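Local coordinates for protein SAS-6 (Leishmania major, PDB 4CKM) that probably builds the central scaffold of the basal-body cartwheel, its N-terminal head domains associating with one another to set out the radiating spokes, at residues Glu159-Asp162 / Phe163-Val166. Sequence-based numbering, arbitrary orientation.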
loop_
_atom_site.group_PDB
_atom_site.type_symbol
_atom_site.label_atom_id
_atom_site.label_comp_id
_atom_site.label_asym_id
_atom_site.label_seq_id
_atom_site.Cartn_x
_atom_site.Cartn_y
_atom_site.Cartn_z
ATOM N N GLU A 159 -3.963 1.765 8.460
ATOM C CA GLU A 159 -5.342 2.107 8.784
ATOM C C GLU A 159 -6.171 0.876 8.531
ATOM O O GLU A 159 -6.106 0.302 7.448
ATOM C CB GLU A 159 -5.849 3.217 7.870
ATOM C CG GLU A 159 -7.316 3.571 8.084
ATOM C CD GLU A 159 -7.906 4.455 6.989
ATOM O OE1 GLU A 159 -7.250 4.697 5.957
ATOM O OE2 GLU A 159 -9.054 4.904 7.151
ATOM N N THR A 160 -6.942 0.463 9.515
ATOM C CA THR A 160 -7.826 -0.671 9.336
ATOM C C THR A 160 -9.210 -0.156 8.974
ATOM O O THR A 160 -9.788 0.592 9.714
ATOM C CB THR A 160 -7.839 -1.570 10.583
ATOM O OG1 THR A 160 -6.579 -2.268 10.670
ATOM C CG2 THR A 160 -8.917 -2.628 10.464
ATOM N N THR A 161 -9.702 -0.515 7.797
ATOM C CA THR A 161 -11.040 -0.146 7.368
ATOM C C THR A 161 -11.938 -1.319 7.695
ATOM O O THR A 161 -11.488 -2.279 8.321
ATOM C CB THR A 161 -11.081 0.139 5.864
ATOM O OG1 THR A 161 -10.781 -1.054 5.139
ATOM C CG2 THR A 161 -10.056 1.224 5.493
ATOM N N ASP A 162 -13.197 -1.248 7.269
ATOM C CA ASP A 162 -14.124 -2.356 7.458
ATOM C C ASP A 162 -13.715 -3.537 6.589
ATOM O O ASP A 162 -14.170 -4.642 6.797
ATOM C CB ASP A 162 -15.557 -1.944 7.070
ATOM C CG ASP A 162 -16.235 -1.058 8.118
ATOM O OD1 ASP A 162 -15.949 -1.201 9.330
ATOM O OD2 ASP A 162 -17.076 -0.223 7.723
ATOM N N PHE A 163 -12.879 -3.303 5.591
ATOM C CA PHE A 163 -12.601 -4.332 4.624
ATOM C C PHE A 163 -11.190 -4.903 4.715
ATOM O O PHE A 163 -10.968 -6.082 4.398
ATOM C CB PHE A 163 -12.923 -3.770 3.247
ATOM C CG PHE A 163 -14.345 -3.237 3.147
ATOM C CD1 PHE A 163 -15.433 -4.120 3.040
ATOM C CD2 PHE A 163 -14.603 -1.856 3.185
ATOM C CE1 PHE A 163 -16.730 -3.642 2.958
ATOM C CE2 PHE A 163 -15.902 -1.372 3.101
ATOM C CZ PHE A 163 -16.965 -2.266 2.990
ATOM N N LYS A 164 -10.240 -4.087 5.158
ATOM C CA LYS A 164 -8.846 -4.534 5.270
ATOM C C LYS A 164 -8.002 -3.488 5.941
ATOM O O LYS A 164 -8.441 -2.357 6.140
ATOM C CB LYS A 164 -8.241 -4.766 3.885
ATOM C CG LYS A 164 -7.992 -3.479 3.109
ATOM C CD LYS A 164 -7.830 -3.730 1.618
ATOM C CE LYS A 164 -6.583 -4.521 1.281
ATOM N NZ LYS A 164 -5.352 -3.791 1.661
ATOM N N THR A 165 -6.758 -3.863 6.207
ATOM C CA THR A 165 -5.753 -2.922 6.622
ATOM C C THR A 165 -5.090 -2.313 5.397
ATOM O O THR A 165 -4.668 -3.018 4.468
ATOM C CB THR A 165 -4.718 -3.566 7.540
ATOM O OG1 THR A 165 -5.375 -4.009 8.727
ATOM C CG2 THR A 165 -3.636 -2.567 7.915
ATOM N N VAL A 166 -5.007 -0.986 5.413
ATOM C CA VAL A 166 -4.471 -0.211 4.298
ATOM C C VAL A 166 -3.191 0.455 4.746
ATOM O O VAL A 166 -3.176 1.168 5.756
ATOM C CB VAL A 166 -5.459 0.902 3.908
ATOM C CG1 VAL A 166 -4.875 1.778 2.826
ATOM C CG2 VAL A 166 -6.764 0.302 3.440
#
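Thr161 reaches across the turn to Phe163, Lys164 and Val166. Its CB stands 3.6 Å from Lys164 O, and OG1 gathers on the same oxygen. The hydroxyl lies between the backbone N and the carbonyl carbon (chi1 64°), which aims OG1 into the loop: it donates to Lys164 O at 2.9 Å, in the plane of that carbonyl and on a lone pair, and accepts from Phe163 N. Lys164 O also takes the amide N-H of Thr161, this time tilted from the carbonyl plane, and is thereby gripped by two bonds from one residue. The methyl CG2, beside the backbone N, passes Val166 CG2 obliquely at 4.0 Å. Threonine suits this place because one short side chain offers a donor, an acceptor and a methyl; branched, apolar Val166 suits its own by meeting that methyl and packing on Val166 of the second subunit.

The loop closes the antiparallel beta hairpin of strands 152-160 and 165-175, in the SAS-6 N-terminal head domain. Behind it Glu159 and Val166 each donate N-H to the other's carbonyl, Val166 N to Glu159 O at 2.6 Å. On the other face Thr160 OG1 and Thr165 OG1 are hydrogen-bonded at 2.9 Å across a non-hydrogen-bonded pair.

At the bend, Phe163 offers a flat ring: Asp162 CB sits over one face, 4.1 Å from the Phe163 centroid, a CH-pi contact, and the ring stacks on Tyr121 of the second subunit. Lys164 folds at its end (chi4 -63°), and its flexible, charged tip lets NZ serve both Thr165 O, 3.0 Å from Lys164 NZ, and His168 O of the second subunit.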